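Transcriptional regulator AdcR (Streptococcus pneumoniae, PDB 3TGN) represses zinc-uptake and histidine triad genes when zinc is present and can activate adh, binding DNA as a MarR-family homodimer. Local coordinates at residues V34-L47 / K70-E82. Numbering follows the deposited sequence.
Sequences VALTNTQEHILMLL and KAIKSLVKEGMLE. With ZN (zinc ion), chain E; ZN (zinc ion), chain F.
In the winged helix-turn-helix domain of AdcR, L75 of the probable DNA-recognition helix 65-77 packs against Q40, I43 and L44 of the zinc-binding helix 38-50. The short helical segments cross at -75°, their axes 10.1 Å apart. L75 splits its methyls between neighbours: CD2 lies 3.8 Å from L36 CD1, while CD1 faces L44 CD2 and I43 CG2. I43 sends separate branches to two residues of helix 65-77: CG2, anti to the backbone N, meets I72 CD1, the side chains crossing at about a right angle, and CD1 rests 3.9 Å from A71 CB. Farther along, L44 CD2 meets L81 CD2 at 3.6 Å, and L47 CD1 packs on L81 CD1 in the first wing strand, 81-84. M80, bent at chi2 (-60°), brings CE within 3.7 Å of V34 CG1, tip to tip.

Q40 is gripped at two points by a capping box: T37 N donates to Q40 OE1 (2.9 Å) and Q40 N to T37 OG1. The bond to OE1 helps fix the amide, whose NE2 lies 3.0 Å from S74 OG. A Schellman motif with G79 at C-prime ends helix 65-77, M80 N bonding to L75 O. E41 OE1 and H42 ND1 bind separate zinc ions, the first with C30 and E107, the second with E24, H108 and H112. Their helix also packs on helix 65-77, a contact that may help relay zinc binding through this MarR-type winged helix-turn-helix.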
ATOM      1  N   VAL B  34      19.927  -5.742  14.021  1.00 30.37           N
ATOM      2  CA  VAL B  34      18.862  -5.779  15.007  1.00 31.27           C
ATOM      3  C   VAL B  34      17.544  -5.759  14.257  1.00 31.97           C
ATOM      4  O   VAL B  34      17.319  -4.888  13.414  1.00 35.34           O
ATOM      5  CB  VAL B  34      18.923  -4.573  15.959  1.00 30.14           C
ATOM      6  CG1 VAL B  34      17.745  -4.595  16.917  1.00 30.63           C
ATOM      7  CG2 VAL B  34      20.229  -4.577  16.729  1.00 30.42           C
ATOM      8  N   ALA B  35      16.684  -6.730  14.542  1.00 25.57           N
ATOM      9  CA  ALA B  35      15.387  -6.792  13.882  1.00 27.76           C
ATOM     10  C   ALA B  35      14.363  -5.886  14.561  1.00 28.04           C
ATOM     11  O   ALA B  35      13.787  -6.232  15.594  1.00 26.57           O
ATOM     12  CB  ALA B  35      14.878  -8.234  13.807  1.00 30.27           C
ATOM     13  N   LEU B  36      14.165  -4.708  13.981  1.00 27.72           N
ATOM     14  CA  LEU B  36      13.076  -3.833  14.375  1.00 26.11           C
ATOM     15  C   LEU B  36      12.060  -3.886  13.251  1.00 25.06           C
ATOM     16  O   LEU B  36      12.394  -4.265  12.130  1.00 28.09           O
ATOM     17  CB  LEU B  36      13.575  -2.403  14.563  1.00 26.91           C
ATOM     18  CG  LEU B  36      14.683  -2.194  15.598  1.00 29.04           C
ATOM     19  CD1 LEU B  36      15.160  -0.751  15.590  1.00 29.57           C
ATOM     20  CD2 LEU B  36      14.206  -2.597  16.986  1.00 30.96           C
ATOM     21  N   THR B  37      10.819  -3.518  13.539  1.00 23.10           N
ATOM     22  CA  THR B  37       9.810  -3.465  12.494  1.00 20.05           C
ATOM     23  C   THR B  37      10.211  -2.396  11.493  1.00 21.63           C
ATOM     24  O   THR B  37      11.019  -1.518  11.804  1.00 19.11           O
ATOM     25  CB  THR B  37       8.430  -3.111  13.052  1.00 21.69           C
ATOM     26  OG1 THR B  37       8.411  -1.727  13.425  1.00 20.42           O
ATOM     27  CG2 THR B  37       8.103  -3.976  14.262  1.00 23.76           C
ATOM     28  N   ASN B  38       9.649  -2.463  10.291  1.00 16.62           N
ATOM     29  CA  ASN B  38       9.936  -1.455   9.282  1.00 18.21           C
ATOM     30  C   ASN B  38       9.583  -0.065   9.790  1.00 19.56           C
ATOM     31  O   ASN B  38      10.322   0.892   9.572  1.00 20.07           O
ATOM     32  CB  ASN B  38       9.181  -1.746   7.983  1.00 19.91           C
ATOM     33  CG  ASN B  38       9.575  -0.804   6.864  1.00 17.02           C
ATOM     34  OD1 ASN B  38      10.660  -0.917   6.300  1.00 16.69           O
ATOM     35  ND2 ASN B  38       8.697   0.137   6.543  1.00 20.12           N
ATOM     36  N   THR B  39       8.451   0.034  10.477  1.00 20.58           N
ATOM     37  CA  THR B  39       7.994   1.310  11.012  1.00 24.54           C
ATOM     38  C   THR B  39       8.995   1.870  12.022  1.00 18.54           C
ATOM     39  O   THR B  39       9.291   3.066  12.016  1.00 16.80           O
ATOM     40  CB  THR B  39       6.596   1.186  11.655  1.00 27.12           C
ATOM     41  OG1 THR B  39       5.654   0.746  10.669  1.00 29.56           O
ATOM     42  CG2 THR B  39       6.142   2.525  12.207  1.00 29.95           C
ATOM     43  N   GLN B  40       9.520   0.999  12.879  1.00 18.11           N
ATOM     44  CA  GLN B  40      10.528   1.399  13.856  1.00 20.26           C
ATOM     45  C   GLN B  40      11.776   1.957  13.177  1.00 22.03           C
ATOM     46  O   GLN B  40      12.267   3.019  13.552  1.00 21.89           O
ATOM     47  CB  GLN B  40      10.904   0.227  14.768  1.00 23.02           C
ATOM     48  CG  GLN B  40       9.888  -0.074  15.862  1.00 27.15           C
ATOM     49  CD  GLN B  40      10.243  -1.322  16.659  1.00 32.13           C
ATOM     50  OE1 GLN B  40      10.248  -2.432  16.126  1.00 29.98           O
ATOM     51  NE2 GLN B  40      10.541  -1.141  17.943  1.00 34.93           N
ATOM     52  N   GLU B  41      12.289   1.242  12.180  1.00 19.80           N
ATOM     53  CA  GLU B  41      13.471   1.705  11.453  1.00 18.29           C
ATOM     54  C   GLU B  41      13.227   3.054  10.789  1.00 15.45           C
ATOM     55  O   GLU B  41      14.091   3.934  10.813  1.00 16.13           O
ATOM     56  CB  GLU B  41      13.910   0.685  10.399  1.00 16.25           C
ATOM     57  CG  GLU B  41      14.603  -0.544  10.961  1.00 19.79           C
ATOM     58  CD  GLU B  41      15.425  -1.278   9.910  1.00 20.74           C
ATOM     59  OE1 GLU B  41      15.311  -0.932   8.714  1.00 19.46           O
ATOM     60  OE2 GLU B  41      16.188  -2.195  10.282  1.00 19.40           O
ATOM     61  N   HIS B  42      12.049   3.214  10.195  1.00 14.39           N
ATOM     62  CA  HIS B  42      11.717   4.458   9.510  1.00 17.19           C
ATOM     63  C   HIS B  42      11.688   5.619  10.502  1.00 17.46           C
ATOM     64  O   HIS B  42      12.146   6.720  10.198  1.00 17.95           O
ATOM     65  CB  HIS B  42      10.377   4.340   8.779  1.00 19.15           C
ATOM     66  CG  HIS B  42      10.144   5.425   7.773  1.00 19.28           C
ATOM     67  ND1 HIS B  42      10.470   5.285   6.440  1.00 19.48           N
ATOM     68  CD2 HIS B  42       9.630   6.669   7.907  1.00 21.83           C
ATOM     69  CE1 HIS B  42      10.160   6.397   5.796  1.00 20.17           C
ATOM     70  NE2 HIS B  42       9.650   7.252   6.664  1.00 22.89           N
ATOM     71  N   ILE B  43      11.153   5.362  11.693  1.00 17.29           N
ATOM     72  CA  ILE B  43      11.144   6.360  12.756  1.00 18.20           C
ATOM     73  C   ILE B  43      12.563   6.776  13.110  1.00 19.84           C
ATOM     74  O   ILE B  43      12.858   7.965  13.224  1.00 22.91           O
ATOM     75  CB  ILE B  43      10.430   5.851  14.022  1.00 20.21           C
ATOM     76  CG1 ILE B  43       8.922   5.764  13.780  1.00 24.83           C
ATOM     77  CG2 ILE B  43      10.710   6.765  15.199  1.00 21.57           C
ATOM     78  CD1 ILE B  43       8.123   5.375  15.008  1.00 27.67           C
ATOM     79  N   LEU B  44      13.446   5.795  13.276  1.00 18.44           N
ATOM     80  CA  LEU B  44      14.843   6.088  13.576  1.00 18.30           C
ATOM     81  C   LEU B  44      15.487   6.922  12.465  1.00 17.12           C
ATOM     82  O   LEU B  44      16.289   7.815  12.733  1.00 19.41           O
ATOM     83  CB  LEU B  44      15.630   4.797  13.824  1.00 19.11           C
ATOM     84  CG  LEU B  44      15.244   4.030  15.092  1.00 18.98           C
ATOM     85  CD1 LEU B  44      16.099   2.779  15.259  1.00 18.24           C
ATOM     86  CD2 LEU B  44      15.363   4.925  16.312  1.00 18.95           C
ATOM     87  N   MET B  45      15.121   6.641  11.219  1.00 21.13           N
ATOM     88  CA  MET B  45      15.653   7.405  10.095  1.00 20.79           C
ATOM     89  C   MET B  45      15.183   8.854  10.172  1.00 20.93           C
ATOM     90  O   MET B  45      15.981   9.787  10.058  1.00 21.73           O
ATOM     91  CB  MET B  45      15.231   6.780   8.763  1.00 18.43           C
ATOM     92  CG  MET B  45      15.899   7.418   7.545  1.00 19.36           C
ATOM     93  SD  MET B  45      15.272   6.794   5.970  1.00 22.85           S
ATOM     94  CE  MET B  45      13.595   7.432   5.984  1.00 17.62           C
ATOM     95  N   LEU B  46      13.881   9.033  10.366  1.00 20.70           N
ATOM     96  CA  LEU B  46      13.304  10.368  10.467  1.00 23.34           C
ATOM     97  C   LEU B  46      13.889  11.147  11.643  1.00 21.88           C
ATOM     98  O   LEU B  46      14.293  12.299  11.494  1.00 22.31           O
ATOM     99  CB  LEU B  46      11.778  10.293  10.587  1.00 25.11           C
ATOM    100  CG  LEU B  46      11.022   9.761   9.366  1.00 25.10           C
ATOM    101  CD1 LEU B  46       9.516   9.885   9.570  1.00 23.63           C
ATOM    102  CD2 LEU B  46      11.458  10.495   8.104  1.00 20.74           C
ATOM    103  N   LEU B  47      13.943  10.511  12.808  1.00 21.64           N
ATOM    104  CA  LEU B  47      14.439  11.180  14.011  1.00 21.82           C
ATOM    105  C   LEU B  47      15.941  11.454  13.960  1.00 23.53           C
ATOM    106  O   LEU B  47      16.449  12.302  14.696  1.00 25.81           O
ATOM    107  CB  LEU B  47      14.077  10.382  15.267  1.00 20.36           C
ATOM    108  CG  LEU B  47      12.581  10.329  15.600  1.00 20.84           C
ATOM    109  CD1 LEU B  47      12.324   9.529  16.871  1.00 21.76           C
ATOM    110  CD2 LEU B  47      12.012  11.734  15.727  1.00 19.47           C
ATOM    111  N   LYS B  70       3.502   2.973  20.910  1.00 34.40           N
ATOM    112  CA  LYS B  70       4.024   1.634  21.147  1.00 34.83           C
ATOM    113  C   LYS B  70       5.411   1.477  20.533  1.00 34.54           C
ATOM    114  O   LYS B  70       6.296   0.863  21.128  1.00 36.15           O
ATOM    115  CB  LYS B  70       3.070   0.581  20.595  1.00 35.17           C
ATOM    116  N   ALA B  71       5.594   2.040  19.342  1.00 32.89           N
ATOM    117  CA  ALA B  71       6.878   1.970  18.655  1.00 30.91           C
ATOM    118  C   ALA B  71       7.966   2.692  19.442  1.00 27.08           C
ATOM    119  O   ALA B  71       9.050   2.151  19.661  1.00 25.26           O
ATOM    120  CB  ALA B  71       6.761   2.549  17.252  1.00 30.06           C
ATOM    121  N   ILE B  72       7.673   3.918  19.862  1.00 27.58           N
ATOM    122  CA  ILE B  72       8.629   4.716  20.621  1.00 26.17           C
ATOM    123  C   ILE B  72       9.001   4.036  21.936  1.00 26.44           C
ATOM    124  O   ILE B  72      10.182   3.870  22.246  1.00 25.04           O
ATOM    125  CB  ILE B  72       8.084   6.127  20.904  1.00 26.57           C
ATOM    126  CG1 ILE B  72       7.877   6.887  19.593  1.00 26.51           C
ATOM    127  CG2 ILE B  72       9.034   6.896  21.805  1.00 24.91           C
ATOM    128  CD1 ILE B  72       9.164   7.175  18.847  1.00 25.12           C
ATOM    129  N   LYS B  73       7.989   3.639  22.702  1.00 28.28           N
ATOM    130  CA  LYS B  73       8.215   2.953  23.969  1.00 28.02           C
ATOM    131  C   LYS B  73       9.167   1.778  23.778  1.00 27.20           C
ATOM    132  O   LYS B  73      10.127   1.613  24.531  1.00 22.96           O
ATOM    133  CB  LYS B  73       6.892   2.482  24.566  1.00 30.78           C
ATOM    134  N   SER B  74       8.900   0.971  22.759  1.00 30.23           N
ATOM    135  CA  SER B  74       9.753  -0.165  22.436  1.00 30.79           C
ATOM    136  C   SER B  74      11.176   0.285  22.112  1.00 30.79           C
ATOM    137  O   SER B  74      12.148  -0.319  22.572  1.00 31.25           O
ATOM    138  CB  SER B  74       9.163  -0.949  21.264  1.00 33.33           C
ATOM    139  OG  SER B  74      10.057  -1.955  20.822  1.00 38.08           O
ATOM    140  N   LEU B  75      11.297   1.347  21.321  1.00 30.04           N
ATOM    141  CA  LEU B  75      12.610   1.863  20.935  1.00 27.62           C
ATOM    142  C   LEU B  75      13.380   2.411  22.135  1.00 26.64           C
ATOM    143  O   LEU B  75      14.576   2.160  22.281  1.00 27.26           O
ATOM    144  CB  LEU B  75      12.480   2.930  19.844  1.00 26.99           C
ATOM    145  CG  LEU B  75      12.071   2.418  18.459  1.00 26.73           C
ATOM    146  CD1 LEU B  75      11.781   3.572  17.517  1.00 25.97           C
ATOM    147  CD2 LEU B  75      13.151   1.517  17.887  1.00 26.75           C
ATOM    148  N   VAL B  76      12.698   3.166  22.989  1.00 24.39           N
ATOM    149  CA  VAL B  76      13.317   3.645  24.218  1.00 24.44           C
ATOM    150  C   VAL B  76      13.704   2.454  25.088  1.00 27.37           C
ATOM    151  O   VAL B  76      14.815   2.386  25.613  1.00 25.79           O
ATOM    152  CB  VAL B  76      12.378   4.582  25.005  1.00 22.53           C
ATOM    153  CG1 VAL B  76      12.965   4.902  26.374  1.00 22.18           C
ATOM    154  CG2 VAL B  76      12.125   5.858  24.220  1.00 18.83           C
ATOM    155  N   LYS B  77      12.781   1.508  25.219  1.00 33.52           N
ATOM    156  CA  LYS B  77      12.993   0.325  26.044  1.00 36.53           C
ATOM    157  C   LYS B  77      14.175  -0.501  25.540  1.00 39.04           C
ATOM    158  O   LYS B  77      14.997  -0.968  26.328  1.00 40.54           O
ATOM    159  CB  LYS B  77      11.718  -0.523  26.079  1.00 40.13           C
ATOM    160  CG  LYS B  77      11.686  -1.586  27.163  1.00 43.18           C
ATOM    161  CD  LYS B  77      10.261  -2.070  27.404  1.00 45.72           C
ATOM    162  CE  LYS B  77       9.595  -2.512  26.107  1.00 47.73           C
ATOM    163  NZ  LYS B  77       8.186  -2.945  26.324  1.00 50.10           N
ATOM    164  N   GLU B  78      14.261  -0.666  24.223  1.00 37.69           N
ATOM    165  CA  GLU B  78      15.318  -1.468  23.613  1.00 39.32           C
ATOM    166  C   GLU B  78      16.603  -0.672  23.407  1.00 38.41           C
ATOM    167  O   GLU B  78      17.540  -1.147  22.764  1.00 40.87           O
ATOM    168  CB  GLU B  78      14.843  -2.065  22.295  1.00 40.24           C
ATOM    169  N   GLY B  79      16.637   0.543  23.945  1.00 31.95           N
ATOM    170  CA  GLY B  79      17.839   1.356  23.919  1.00 30.62           C
ATOM    171  C   GLY B  79      18.202   1.944  22.566  1.00 29.19           C
ATOM    172  O   GLY B  79      19.373   2.207  22.298  1.00 28.23           O
ATOM    173  N   MET B  80      17.202   2.157  21.715  1.00 28.44           N
ATOM    174  CA  MET B  80      17.425   2.779  20.410  1.00 24.64           C
ATOM    175  C   MET B  80      17.235   4.289  20.482  1.00 22.11           C
ATOM    176  O   MET B  80      17.792   5.038  19.676  1.00 19.21           O
ATOM    177  CB  MET B  80      16.481   2.190  19.361  1.00 23.77           C
ATOM    178  CG  MET B  80      16.812   0.768  18.950  1.00 23.81           C
ATOM    179  SD  MET B  80      18.454   0.607  18.225  1.00 31.31           S
ATOM    180  CE  MET B  80      18.514  -1.166  17.970  1.00 24.19           C
ATOM    181  N   LEU B  81      16.437   4.729  21.450  1.00 19.26           N
ATOM    182  CA  LEU B  81      16.198   6.148  21.673  1.00 18.92           C
ATOM    183  C   LEU B  81      16.388   6.490  23.144  1.00 20.59           C
ATOM    184  O   LEU B  81      16.139   5.663  24.021  1.00 22.43           O
ATOM    185  CB  LEU B  81      14.782   6.531  21.236  1.00 20.11           C
ATOM    186  CG  LEU B  81      14.454   6.421  19.746  1.00 21.32           C
ATOM    187  CD1 LEU B  81      12.957   6.579  19.508  1.00 19.05           C
ATOM    188  CD2 LEU B  81      15.240   7.447  18.943  1.00 23.71           C
ATOM    189  N   GLU B  82      16.837   7.711  23.405  1.00 18.80           N
ATOM    190  CA  GLU B  82      16.967   8.217  24.765  1.00 21.10           C
ATOM    191  C   GLU B  82      16.544   9.674  24.769  1.00 19.77           C
ATOM    192  O   GLU B  82      16.583  10.333  23.733  1.00 22.32           O
ATOM    193  CB  GLU B  82      18.415   8.105  25.244  1.00 21.58           C
ATOM    194  CG  GLU B  82      19.373   8.998  24.471  1.00 27.06           C
ATOM    195  CD  GLU B  82      20.827   8.750  24.819  1.00 31.41           C
ATOM    196  OE1 GLU B  82      21.096   7.897  25.690  1.00 34.07           O
ATOM    197  OE2 GLU B  82      21.700   9.410  24.217  1.00 33.87           O
TER
HETATM  198 ZN    ZN E 147      11.192   3.728   5.367  1.00 18.37          ZN
HETATM  199 ZN    ZN F 148      16.381  -2.041   7.418  1.00 21.04          ZN
HETATM  200  O   HOH W   1      14.972  -1.590   5.952  1.00 14.76           O